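Local coordinates for levoglucosan dehydrogenase (Pseudarthrobacter phenanthrenivorans, PDB 6A3F), which oxidises levoglucosan to 3-dehydrolevoglucosan with NAD(+), as a homotetramer of the Gfo/Idh/MocA family, at residues K36-A41 / E357-E362; P46-P51 / E343-I348; L175-T180 / G280-T285; S226-V231 / V268-R273. All blocks are in the same frame, centred on the assembly; numbering follows the deposited sequence.

Interaction 1: residues K36-A41 / E357-E362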
loop_
_atom_site.group_PDB
_atom_site.type_symbol
_atom_site.label_atom_id
_atom_site.label_comp_id
_atom_site.label_asym_id
_atom_site.label_seq_id
_atom_site.Cartn_x
_atom_site.Cartn_y
_atom_site.Cartn_z
ATOM N N LYS B 36 -2.059 -1.458 32.052
ATOM C CA LYS B 36 -0.670 -1.618 31.609
ATOM C C LYS B 36 -0.242 -0.369 30.812
ATOM O O LYS B 36 0.932 0.065 30.894
ATOM C CB LYS B 36 -0.450 -2.924 30.824
ATOM C CG LYS B 36 -1.131 -3.032 29.459
ATOM C CD LYS B 36 -0.714 -4.230 28.617
ATOM C CE LYS B 36 -1.529 -5.468 28.902
ATOM N NZ LYS B 36 -1.153 -6.603 28.023
ATOM N N ALA B 37 -1.154 0.254 30.068
ATOM C CA ALA B 37 -0.720 1.369 29.228
ATOM C C ALA B 37 -0.430 2.612 30.091
ATOM O O ALA B 37 0.488 3.419 29.798
ATOM C CB ALA B 37 -1.806 1.664 28.213
ATOM N N HIS B 38 -1.273 2.793 31.132
ATOM C CA HIS B 38 -1.095 3.857 32.131
ATOM C C HIS B 38 0.223 3.661 32.895
ATOM O O HIS B 38 1.009 4.590 33.013
ATOM C CB HIS B 38 -2.321 3.930 33.056
ATOM C CG HIS B 38 -3.605 4.237 32.358
ATOM N ND1 HIS B 38 -4.238 5.463 32.463
ATOM C CD2 HIS B 38 -4.412 3.458 31.596
ATOM C CE1 HIS B 38 -5.345 5.436 31.766
ATOM N NE2 HIS B 38 -5.476 4.215 31.227
ATOM N N SER B 39 0.453 2.469 33.404
ATOM C CA SER B 39 1.601 2.264 34.288
ATOM C C SER B 39 2.879 2.247 33.459
ATOM O O SER B 39 3.909 2.707 33.945
ATOM C CB SER B 39 1.434 1.024 35.130
ATOM O OG SER B 39 1.153 -0.083 34.305
ATOM N N LEU B 40 2.780 1.816 32.183
ATOM C CA LEU B 40 3.888 1.963 31.245
ATOM C C LEU B 40 4.247 3.436 31.093
ATOM O O LEU B 40 5.424 3.768 31.077
ATOM C CB LEU B 40 3.485 1.402 29.884
ATOM C CG LEU B 40 4.437 1.720 28.739
ATOM C CD1 LEU B 40 5.813 1.112 29.001
ATOM C CD2 LEU B 40 3.858 1.206 27.440
ATOM N N ALA B 41 3.245 4.284 30.867
ATOM C CA ALA B 41 3.506 5.687 30.644
ATOM C C ALA B 41 4.266 6.291 31.843
ATOM O O ALA B 41 5.246 7.009 31.636
ATOM C CB ALA B 41 2.230 6.436 30.382
ATOM N N GLU B 357 3.749 4.563 23.088
ATOM C CA GLU B 357 4.447 5.858 22.889
ATOM C C GLU B 357 3.446 7.024 22.950
ATOM O O GLU B 357 3.819 8.085 23.450
ATOM C CB GLU B 357 5.248 5.876 21.577
ATOM C CG GLU B 357 6.500 5.025 21.669
ATOM C CD GLU B 357 6.354 3.560 21.259
ATOM O OE1 GLU B 357 5.227 3.023 21.280
ATOM O OE2 GLU B 357 7.359 2.951 20.874
ATOM N N THR B 358 2.212 6.833 22.495
ATOM C CA THR B 358 1.230 7.915 22.561
ATOM C C THR B 358 0.936 8.249 24.028
ATOM O O THR B 358 0.845 9.414 24.420
ATOM C CB THR B 358 -0.059 7.597 21.796
ATOM O OG1 THR B 358 -0.871 6.629 22.482
ATOM C CG2 THR B 358 0.259 7.161 20.385
ATOM N N LYS B 359 0.844 7.219 24.842
ATOM C CA LYS B 359 0.597 7.437 26.295
ATOM C C LYS B 359 1.826 8.050 26.989
ATOM O O LYS B 359 1.673 8.845 27.946
ATOM C CB LYS B 359 0.195 6.127 26.976
ATOM C CG LYS B 359 -1.087 5.478 26.478
ATOM C CD LYS B 359 -2.340 6.343 26.670
ATOM C CE LYS B 359 -2.791 6.443 28.123
ATOM N NZ LYS B 359 -3.881 7.434 28.232
ATOM N N ILE B 360 3.028 7.681 26.543
ATOM C CA ILE B 360 4.268 8.233 27.087
ATOM C C ILE B 360 4.379 9.737 26.760
ATOM O O ILE B 360 4.752 10.566 27.645
ATOM C CB ILE B 360 5.502 7.409 26.637
ATOM C CG1 ILE B 360 5.523 6.016 27.271
ATOM C CG2 ILE B 360 6.780 8.142 26.986
ATOM C CD1 ILE B 360 6.457 5.062 26.615
ATOM N N ILE B 361 4.024 10.105 25.550
ATOM C CA ILE B 361 4.070 11.486 25.099
ATOM C C ILE B 361 3.008 12.288 25.847
ATOM O O ILE B 361 3.263 13.396 26.329
ATOM C CB ILE B 361 3.867 11.576 23.584
ATOM C CG1 ILE B 361 5.025 10.933 22.834
ATOM C CG2 ILE B 361 3.698 13.011 23.125
ATOM C CD1 ILE B 361 4.718 10.699 21.393
ATOM N N GLU B 362 1.810 11.716 25.939
ATOM C CA GLU B 362 0.706 12.307 26.705
ATOM C C GLU B 362 1.161 12.628 28.138
ATOM O O GLU B 362 1.002 13.776 28.608
ATOM C CB GLU B 362 -0.487 11.345 26.639
ATOM C CG GLU B 362 -1.754 11.843 27.320
ATOM C CD GLU B 362 -2.855 10.797 27.248
ATOM O OE1 GLU B 362 -2.610 9.661 27.746
ATOM O OE2 GLU B 362 -3.922 11.120 26.654
#
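Ala-41 and Lys-359 make the tight part of this helix pair. The methyl CB of Ala-41 rests 3.5 Å from the carbonyl O of Lys-359 and 4.0 Å from its CB, and that same CB of Lys-359 lies 3.9 Å from the carbonyl O of Ala-37. With alanines at the crossing, the short segment axes approach to 8.6 Å and cross at -51°. Ile-360 lays its CG1 alongside CA of Ala-41, 3.9 Å away, but the packing slackens beyond it, where its CD1 is 4.4 Å from CG of Leu-40. The opposite flank of Lys-359 is looser and polar. Bends at chi2 and chi3 (-61° and -72°) turn NZ back to the syn lone pair of Glu-362 OE1, a 2.6 Å salt bridge within its own helix. The ammonium thus passes His-38 CE1 obliquely at 4.3 Å, while His-38 ND1 is hydrogen-bonded to Asp-98. The whole contact is buried: helix 35-48 of the nucleotide-binding domain leans on helix 355-371, which begins with the NADH-binding Tyr-355, while Ile-360 reaches on to Ala-44 and Phe-48, and Leu-40 packs on Ala-44 of the second subunit.

Interaction 2: residues P46-P51 / E343-I348; sequences PMFFWP and EGLWPI
Phe-48 reaches from the last turn of helix 35-48 across the chain at Gly-344 to Trp-346. With CG opposite the carbonyl carbon (chi1 -80°), its CB lies 3.3 Å from the carbonyl O of Gly-344, and the ring then runs past that oxygen, CG beside it, CD2 approaching Gly-344 O to 3.1 Å and CE2 between it and Trp-346 CH2. At the ring edge, CD2 also meets the CD2 methyl of Leu-345 at 4.0 Å. The tip, CZ, ends 3.7 Å from CH2 of Trp-346, where the Phe-48 edge is turned to the indole face in an offset edge-to-face pair, with ring planes 71° apart. CA of Gly-344 sits over one face of the Phe-49 ring, 3.9 Å from its centroid and 20° off the normal, a CH-pi contact. Glu-343 OE2 stands at the edge of the same ring, near CE1. Between the backbones, a water donates to Phe-48 O at 2.7 Å and to Glu-343 O at 3.0 Å, joining two carbonyls that could not bond to each other. Lys-36 of the second subunit adds a cation-pi contact to the Phe-48 ring and a hydrogen bond to Leu-345 O. The arrangement is an aromatic cluster at a subunit interface, built where the C-terminal end of the first Rossmann helix meets the loop leading into helix 355-371.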
loop_
_atom_site.group_PDB
_atom_site.type_symbol
_atom_site.label_atom_id
_atom_site.label_comp_id
_atom_site.label_asym_id
_atom_site.label_seq_id
_atom_site.Cartn_x
_atom_site.Cartn_y
_atom_site.Cartn_z
ATOM N N PRO B 46 9.929 9.365 32.057
ATOM C CA PRO B 46 11.258 10.002 32.266
ATOM C C PRO B 46 12.436 9.288 31.555
ATOM O O PRO B 46 13.489 9.895 31.324
ATOM C CB PRO B 46 11.399 9.978 33.790
ATOM C CG PRO B 46 10.590 8.782 34.217
ATOM C CD PRO B 46 9.395 8.781 33.295
ATOM N N MET B 47 12.309 8.015 31.241
ATOM C CA MET B 47 13.326 7.319 30.469
ATOM C C MET B 47 13.436 7.981 29.093
ATOM O O MET B 47 14.535 8.063 28.557
ATOM C CB MET B 47 13.014 5.836 30.249
ATOM C CG MET B 47 12.718 5.062 31.509
ATOM S SD MET B 47 12.308 3.349 31.077
ATOM C CE MET B 47 12.067 2.577 32.683
ATOM N N PHE B 48 12.302 8.417 28.545
ATOM C CA PHE B 48 12.233 8.926 27.172
ATOM C C PHE B 48 12.579 10.406 27.113
ATOM O O PHE B 48 13.234 10.865 26.173
ATOM C CB PHE B 48 10.835 8.656 26.592
ATOM C CG PHE B 48 10.648 7.233 26.105
ATOM C CD1 PHE B 48 11.070 6.157 26.858
ATOM C CD2 PHE B 48 10.044 6.959 24.894
ATOM C CE1 PHE B 48 10.904 4.853 26.412
ATOM C CE2 PHE B 48 9.905 5.656 24.435
ATOM C CZ PHE B 48 10.333 4.603 25.189
ATOM N N PHE B 49 12.094 11.143 28.112
ATOM C CA PHE B 49 12.206 12.580 28.096
ATOM C C PHE B 49 12.960 13.010 29.359
ATOM O O PHE B 49 12.366 13.033 30.450
ATOM C CB PHE B 49 10.809 13.195 28.081
ATOM C CG PHE B 49 10.004 12.989 26.832
ATOM C CD1 PHE B 49 10.118 13.862 25.759
ATOM C CD2 PHE B 49 9.121 11.927 26.719
ATOM C CE1 PHE B 49 9.353 13.710 24.619
ATOM C CE2 PHE B 49 8.379 11.770 25.562
ATOM C CZ PHE B 49 8.463 12.683 24.526
ATOM N N TRP B 50 14.246 13.317 29.210
ATOM C CA TRP B 50 15.131 13.506 30.351
ATOM C C TRP B 50 16.070 14.714 30.154
ATOM O O TRP B 50 16.730 14.854 29.105
ATOM C CB TRP B 50 15.941 12.248 30.637
ATOM C CG TRP B 50 16.677 12.353 31.936
ATOM C CD1 TRP B 50 17.979 12.741 32.117
ATOM C CD2 TRP B 50 16.138 12.139 33.251
ATOM N NE1 TRP B 50 18.290 12.735 33.454
ATOM C CE2 TRP B 50 17.188 12.366 34.170
ATOM C CE3 TRP B 50 14.894 11.741 33.741
ATOM C CZ2 TRP B 50 17.029 12.204 35.548
ATOM C CZ3 TRP B 50 14.739 11.574 35.096
ATOM C CH2 TRP B 50 15.789 11.827 35.993
ATOM N N PRO B 51 16.171 15.595 31.147
ATOM C CA PRO B 51 15.479 15.557 32.457
ATOM C C PRO B 51 13.957 15.698 32.370
ATOM O O PRO B 51 13.447 16.482 31.594
ATOM C CB PRO B 51 15.998 16.805 33.211
ATOM C CG PRO B 51 17.284 17.154 32.515
ATOM C CD PRO B 51 17.018 16.799 31.064
ATOM N N GLU B 343 12.661 13.886 19.813
ATOM C CA GLU B 343 13.738 13.944 20.801
ATOM C C GLU B 343 13.513 12.904 21.897
ATOM O O GLU B 343 14.470 12.454 22.571
ATOM C CB GLU B 343 13.869 15.360 21.396
ATOM C CG GLU B 343 12.776 15.741 22.374
ATOM C CD GLU B 343 11.471 16.227 21.770
ATOM O OE1 GLU B 343 11.349 16.247 20.506
ATOM O OE2 GLU B 343 10.572 16.603 22.572
ATOM N N GLY B 344 12.262 12.575 22.136
ATOM C CA GLY B 344 11.945 11.566 23.181
ATOM C C GLY B 344 11.841 10.143 22.641
ATOM O O GLY B 344 11.656 9.221 23.444
ATOM N N LEU B 345 12.028 9.907 21.350
ATOM C CA LEU B 345 11.648 8.591 20.794
ATOM C C LEU B 345 12.876 7.901 20.169
ATOM O O LEU B 345 13.915 7.799 20.787
ATOM C CB LEU B 345 10.493 8.816 19.787
ATOM C CG LEU B 345 9.272 9.497 20.414
ATOM C CD1 LEU B 345 8.221 9.879 19.402
ATOM C CD2 LEU B 345 8.714 8.605 21.498
ATOM N N TRP B 346 12.697 7.264 19.015
ATOM C CA TRP B 346 13.654 6.284 18.538
ATOM C C TRP B 346 14.710 6.927 17.627
ATOM O O TRP B 346 14.457 7.969 17.071
ATOM C CB TRP B 346 12.930 5.126 17.830
ATOM C CG TRP B 346 11.911 4.465 18.710
ATOM C CD1 TRP B 346 10.576 4.346 18.443
ATOM C CD2 TRP B 346 12.115 3.848 19.994
ATOM N NE1 TRP B 346 9.941 3.672 19.444
ATOM C CE2 TRP B 346 10.853 3.359 20.419
ATOM C CE3 TRP B 346 13.207 3.617 20.821
ATOM C CZ2 TRP B 346 10.675 2.672 21.615
ATOM C CZ3 TRP B 346 13.033 2.960 22.019
ATOM C CH2 TRP B 346 11.769 2.518 22.433
ATOM N N PRO B 347 15.873 6.263 17.487
ATOM C CA PRO B 347 17.049 6.818 16.811
ATOM C C PRO B 347 16.834 7.071 15.321
ATOM O O PRO B 347 17.535 7.919 14.759
ATOM C CB PRO B 347 18.213 5.814 17.004
ATOM C CG PRO B 347 17.655 4.683 17.808
ATOM C CD PRO B 347 16.294 5.139 18.285
ATOM N N ILE B 348 15.911 6.327 14.685
ATOM C CA ILE B 348 15.631 6.414 13.315
ATOM C C ILE B 348 14.130 6.321 13.072
ATOM O O ILE B 348 13.408 5.747 13.906
ATOM C CB ILE B 348 16.345 5.322 12.490
ATOM C CG1 ILE B 348 16.072 3.932 13.045
ATOM C CG2 ILE B 348 17.838 5.619 12.371
ATOM C CD1 ILE B 348 16.587 2.854 12.118
HETATM O O HOH W 1 15.065 10.137 24.361
#

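Interaction 3: residues L175-T180 / G280-T285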
loop_
_atom_site.group_PDB
_atom_site.type_symbol
_atom_site.label_atom_id
_atom_site.label_comp_id
_atom_site.label_asym_id
_atom_site.label_seq_id
_atom_site.Cartn_x
_atom_site.Cartn_y
_atom_site.Cartn_z
ATOM N N LEU B 175 -9.888 23.311 3.322
ATOM C CA LEU B 175 -11.206 23.359 2.724
ATOM C C LEU B 175 -12.099 22.237 3.272
ATOM O O LEU B 175 -13.291 22.463 3.520
ATOM C CB LEU B 175 -11.079 23.214 1.220
ATOM C CG LEU B 175 -10.103 24.166 0.565
ATOM C CD1 LEU B 175 -10.066 23.901 -0.926
ATOM C CD2 LEU B 175 -10.452 25.615 0.933
ATOM N N SER B 176 -11.549 21.005 3.357
ATOM C CA SER B 176 -12.373 19.836 3.541
ATOM C C SER B 176 -11.606 18.810 4.396
ATOM O O SER B 176 -10.387 18.632 4.282
ATOM C CB SER B 176 -12.807 19.288 2.196
ATOM O OG SER B 176 -13.945 18.445 2.294
ATOM N N PHE B 177 -12.354 18.167 5.320
ATOM C CA PHE B 177 -11.846 17.164 6.242
ATOM C C PHE B 177 -12.753 15.933 6.191
ATOM O O PHE B 177 -13.982 16.034 6.192
ATOM C CB PHE B 177 -11.785 17.718 7.681
ATOM C CG PHE B 177 -11.492 16.715 8.783
ATOM C CD1 PHE B 177 -12.495 15.921 9.315
ATOM C CD2 PHE B 177 -10.201 16.519 9.254
ATOM C CE1 PHE B 177 -12.208 14.976 10.289
ATOM C CE2 PHE B 177 -9.929 15.617 10.264
ATOM C CZ PHE B 177 -10.931 14.826 10.771
ATOM N N ARG B 178 -12.114 14.766 6.156
ATOM C CA ARG B 178 -12.783 13.451 6.218
ATOM C C ARG B 178 -12.089 12.718 7.358
ATOM O O ARG B 178 -10.868 12.572 7.303
ATOM C CB ARG B 178 -12.712 12.687 4.878
ATOM C CG ARG B 178 -13.175 11.223 4.942
ATOM C CD ARG B 178 -14.635 11.103 5.437
ATOM N NE ARG B 178 -15.136 9.737 5.349
ATOM C CZ ARG B 178 -16.358 9.329 5.635
ATOM N NH1 ARG B 178 -17.291 10.203 6.009
ATOM N NH2 ARG B 178 -16.602 8.028 5.562
ATOM N N GLY B 179 -12.824 12.238 8.352
ATOM C CA GLY B 179 -12.184 11.434 9.391
ATOM C C GLY B 179 -13.002 10.206 9.723
ATOM O O GLY B 179 -14.251 10.251 9.717
ATOM N N THR B 180 -12.304 9.071 9.951
ATOM C CA THR B 180 -13.049 7.843 10.238
ATOM C C THR B 180 -12.387 7.092 11.391
ATOM O O THR B 180 -11.218 7.260 11.691
ATOM C CB THR B 180 -13.218 6.906 9.048
ATOM O OG1 THR B 180 -11.981 6.258 8.744
ATOM C CG2 THR B 180 -13.883 7.559 7.853
ATOM N N GLY B 280 -16.731 19.136 6.310
ATOM C CA GLY B 280 -16.163 17.802 6.510
ATOM C C GLY B 280 -17.195 16.765 6.916
ATOM O O GLY B 280 -18.397 16.997 6.964
ATOM N N SER B 281 -16.681 15.608 7.299
ATOM C CA SER B 281 -17.534 14.500 7.695
ATOM C C SER B 281 -16.695 13.533 8.542
ATOM O O SER B 281 -15.473 13.501 8.389
ATOM C CB SER B 281 -18.224 13.824 6.525
ATOM O OG SER B 281 -17.353 13.042 5.720
ATOM N N VAL B 282 -17.363 12.918 9.522
ATOM C CA VAL B 282 -16.801 11.919 10.433
ATOM C C VAL B 282 -17.698 10.671 10.390
ATOM O O VAL B 282 -18.949 10.772 10.392
ATOM C CB VAL B 282 -16.650 12.462 11.870
ATOM C CG1 VAL B 282 -16.459 11.321 12.874
ATOM C CG2 VAL B 282 -15.529 13.474 11.983
ATOM N N GLU B 283 -17.083 9.495 10.275
ATOM C CA GLU B 283 -17.827 8.245 10.281
ATOM C C GLU B 283 -17.106 7.314 11.233
ATOM O O GLU B 283 -15.846 7.162 11.125
ATOM C CB GLU B 283 -17.914 7.620 8.885
ATOM C CG GLU B 283 -18.648 6.309 8.798
ATOM C CD GLU B 283 -18.865 5.848 7.362
ATOM O OE1 GLU B 283 -19.031 6.738 6.428
ATOM O OE2 GLU B 283 -18.847 4.609 7.173
ATOM N N ALA B 284 -17.865 6.648 12.084
ATOM C CA ALA B 284 -17.267 5.630 12.982
ATOM C C ALA B 284 -18.214 4.428 13.061
ATOM O O ALA B 284 -19.438 4.599 12.982
ATOM C CB ALA B 284 -16.922 6.226 14.332
ATOM N N THR B 285 -17.649 3.221 13.188
ATOM C CA THR B 285 -18.440 2.015 13.289
ATOM C C THR B 285 -17.663 0.945 14.068
ATOM O O THR B 285 -16.422 0.900 14.070
ATOM C CB THR B 285 -18.855 1.515 11.896
ATOM O OG1 THR B 285 -19.860 0.515 12.063
ATOM C CG2 THR B 285 -17.691 0.957 11.095
HETATM O O HOH W 2 -15.686 14.623 4.361
HETATM O O HOH W 3 -19.964 9.364 6.027
#
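Strands 175-180 and 280-285 run parallel in a register that pairs Phe-177 with Gly-280 and Thr-180 with Glu-283, and Gly-179 is gripped at both ends, its N donating to Ser-281 O at 2.9 Å and its O accepting from Glu-283 N at 3.0 Å. On the face carrying Arg-178, Ser-281 and Glu-283, the arginine folds across to the neighbouring strand: the chain bends at chi2 (59°) and lies over Ser-281. Arg-178 NH1 donates to Ser-281 OG at 2.9 Å and Arg-178 NH2 to Glu-283 OE1 at 2.9 Å, a nearly straight salt bridge (N-H...O 167°). Both acceptors lie close to the guanidinium plane, whereas the carboxylate stands almost perpendicular to it (83°), and NH2 meets OE1 from above the carboxylate plane. A water accepting from Arg-178 NH1 at 2.8 Å and donating to Glu-283 OE1 at 2.8 Å closes the ring of bonds. Glu-283 probably helps to balance Arg-178, which lies close to Arg-178 of the third subunit. On the reverse face, Phe-177 swings its ring over Gly-179, and the ring edge at CE1 meets CG2 of Val-282 at 4.0 Å; Ala-218 and Val-214 of helix 206-221 cover them. This is the parallel pair within the otherwise antiparallel sheet of the Gfo/Idh/MocA C-terminal domain, with helix 206-221, carrying the levoglucosan-binding His-213 and Asp-209, on one face and another subunit on the other.

Interaction 4: residues S226-V231 / V268-R273; sequences SAVNAV and VMTMIR
The peptide carbonyl of Met-271 is approached on both faces of its plane: Asn-229 N comes from across the strands at 3.2 Å, 35° above the plane, and Thr-270 OG1 donates to the same Met-271 O from the opposite face at 3.0 Å. Two bonds thus hold this oxygen. Arg-273 O is gripped differently, both its donors lying in the carbonyl plane, Ser-226 N at 2.7 Å and Ala-227 N at 3.2 Å. Two residues facing one make this a classic beta bulge. Beyond it the antiparallel pairing is regular, with Asn-229 and Met-271 a hydrogen-bonded pair (Met-271 N to Asn-229 O 2.8 Å). The Thr-270 chi1 of -173°, which sets OG1 on the far side of CB from the backbone N, brings the hydroxyl to the Met-271 carbonyl; there Thr-270 OG1 also packs against CB of Val-228, 3.6 Å away, and against the methyl CB of Ala-230 at 3.7 Å. On the other face, Met-269 runs out extended beside Val-231, pointing the same way, and its terminal CE touches CB of Val-231 at 4.0 Å. The two faces have different neighbours. Val-228 and Ala-230 pack on Ile-393 of helix 380-399, whereas Asn-229, Met-271, Val-231 and Met-269 meet the third subunit, Met-271 against Asn-229 and Val-231 against Trp-402 of that chain. A sheet with helices on one face and another subunit on the other is characteristic of the C-terminal alpha/beta domain of the Gfo/Idh/MocA family.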
loop_
_atom_site.group_PDB
_atom_site.type_symbol
_atom_site.label_atom_id
_atom_site.label_comp_id
_atom_site.label_asym_id
_atom_site.label_seq_id
_atom_site.Cartn_x
_atom_site.Cartn_y
_atom_site.Cartn_z
ATOM N N SER B 226 -19.140 24.252 13.775
ATOM C CA SER B 226 -20.271 25.219 13.749
ATOM C C SER B 226 -21.615 24.487 13.839
ATOM O O SER B 226 -22.531 24.872 14.591
ATOM C CB SER B 226 -20.205 26.055 12.517
ATOM O OG SER B 226 -21.291 26.970 12.522
ATOM N N ALA B 227 -21.783 23.462 13.020
ATOM C CA ALA B 227 -23.014 22.701 12.984
ATOM C C ALA B 227 -22.740 21.268 12.499
ATOM O O ALA B 227 -21.792 21.031 11.781
ATOM C CB ALA B 227 -24.062 23.379 12.133
ATOM N N VAL B 228 -23.636 20.358 12.864
ATOM C CA VAL B 228 -23.585 18.959 12.427
ATOM C C VAL B 228 -24.939 18.470 11.887
ATOM O O VAL B 228 -26.025 18.990 12.202
ATOM C CB VAL B 228 -23.125 18.074 13.602
ATOM C CG1 VAL B 228 -21.719 18.404 14.069
ATOM C CG2 VAL B 228 -24.122 18.180 14.770
ATOM N N ASN B 229 -24.885 17.391 11.102
ATOM C CA ASN B 229 -26.062 16.751 10.564
ATOM C C ASN B 229 -25.762 15.253 10.444
ATOM O O ASN B 229 -24.810 14.846 9.715
ATOM C CB ASN B 229 -26.466 17.353 9.218
ATOM C CG ASN B 229 -27.915 17.113 8.827
ATOM O OD1 ASN B 229 -28.452 16.028 8.970
ATOM N ND2 ASN B 229 -28.556 18.133 8.298
ATOM N N ALA B 230 -26.505 14.424 11.186
ATOM C CA ALA B 230 -26.016 13.075 11.467
ATOM C C ALA B 230 -27.078 12.002 11.248
ATOM O O ALA B 230 -28.275 12.246 11.217
ATOM C CB ALA B 230 -25.487 12.965 12.876
ATOM N N VAL B 231 -26.572 10.767 11.170
ATOM C CA VAL B 231 -27.378 9.568 11.193
ATOM C C VAL B 231 -26.711 8.577 12.143
ATOM O O VAL B 231 -25.534 8.275 11.969
ATOM C CB VAL B 231 -27.558 8.928 9.798
ATOM C CG1 VAL B 231 -28.310 7.589 9.883
ATOM C CG2 VAL B 231 -28.228 9.870 8.809
ATOM N N VAL B 268 -22.010 5.888 13.487
ATOM C CA VAL B 268 -22.398 7.253 13.358
ATOM C C VAL B 268 -21.774 7.805 12.073
ATOM O O VAL B 268 -20.612 7.556 11.794
ATOM C CB VAL B 268 -21.993 8.094 14.581
ATOM C CG1 VAL B 268 -20.506 8.031 14.891
ATOM C CG2 VAL B 268 -22.436 9.544 14.429
ATOM N N MET B 269 -22.563 8.496 11.260
ATOM C CA MET B 269 -21.952 9.399 10.292
ATOM C C MET B 269 -22.523 10.801 10.467
ATOM O O MET B 269 -23.709 10.967 10.773
ATOM C CB MET B 269 -22.118 8.903 8.850
ATOM C CG MET B 269 -23.500 8.948 8.273
ATOM S SD MET B 269 -23.657 8.299 6.557
ATOM C CE MET B 269 -25.425 8.004 6.513
ATOM N N THR B 270 -21.667 11.800 10.297
ATOM C CA THR B 270 -22.123 13.173 10.453
ATOM C C THR B 270 -21.395 14.038 9.433
ATOM O O THR B 270 -20.155 13.893 9.282
ATOM C CB THR B 270 -21.923 13.673 11.885
ATOM O OG1 THR B 270 -22.549 14.962 11.983
ATOM C CG2 THR B 270 -20.470 13.773 12.309
ATOM N N MET B 271 -22.149 14.948 8.790
ATOM C CA MET B 271 -21.531 16.040 8.059
ATOM C C MET B 271 -21.261 17.191 9.035
ATOM O O MET B 271 -21.852 17.280 10.130
ATOM C CB MET B 271 -22.389 16.503 6.889
ATOM C CG MET B 271 -22.820 15.402 5.925
ATOM S SD MET B 271 -23.573 15.996 4.379
ATOM C CE MET B 271 -25.209 16.466 4.964
ATOM N N ILE B 272 -20.289 18.045 8.709
ATOM C CA ILE B 272 -19.800 19.073 9.586
ATOM C C ILE B 272 -19.622 20.359 8.785
ATOM O O ILE B 272 -19.108 20.355 7.649
ATOM C CB ILE B 272 -18.452 18.693 10.210
ATOM C CG1 ILE B 272 -18.500 17.354 10.943
ATOM C CG2 ILE B 272 -17.878 19.830 11.063
ATOM C CD1 ILE B 272 -17.134 16.724 11.064
ATOM N N ARG B 273 -20.100 21.457 9.389
ATOM C CA ARG B 273 -19.674 22.759 8.972
ATOM C C ARG B 273 -18.758 23.296 10.064
ATOM O O ARG B 273 -19.155 23.434 11.228
ATOM C CB ARG B 273 -20.851 23.697 8.678
ATOM C CG ARG B 273 -20.392 25.133 8.427
ATOM C CD ARG B 273 -19.677 25.361 7.079
ATOM N NE ARG B 273 -20.649 25.093 6.017
ATOM C CZ ARG B 273 -20.393 25.187 4.723
ATOM N NH1 ARG B 273 -19.215 25.644 4.317
ATOM N NH2 ARG B 273 -21.301 24.791 3.859
#

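Overall arrangement
From the N terminus, helix 35-48 supplies the first halves of interactions 1 and 2, whose partners arrive some 300 residues later. Between them the chain completes the nucleotide-binding domain and builds the C-terminal sheet: 175-180 comes first, then 226-231 and 268-273 close interaction 4, and 280-285 closes interaction 3. The loop at 343-348 then closes interaction 2 and helix 355-371 closes interaction 1. All four loops nest and none cross. Interactions 1 and 2 touch through Glu-357 and Trp-346, a probable hydrogen bond, tying the nucleotide-binding domain to the late part of the chain beside the second subunit. Interactions 3 and 4 share one sheet, bonded through Gly-280 O and Ile-272 N, beside the third subunit.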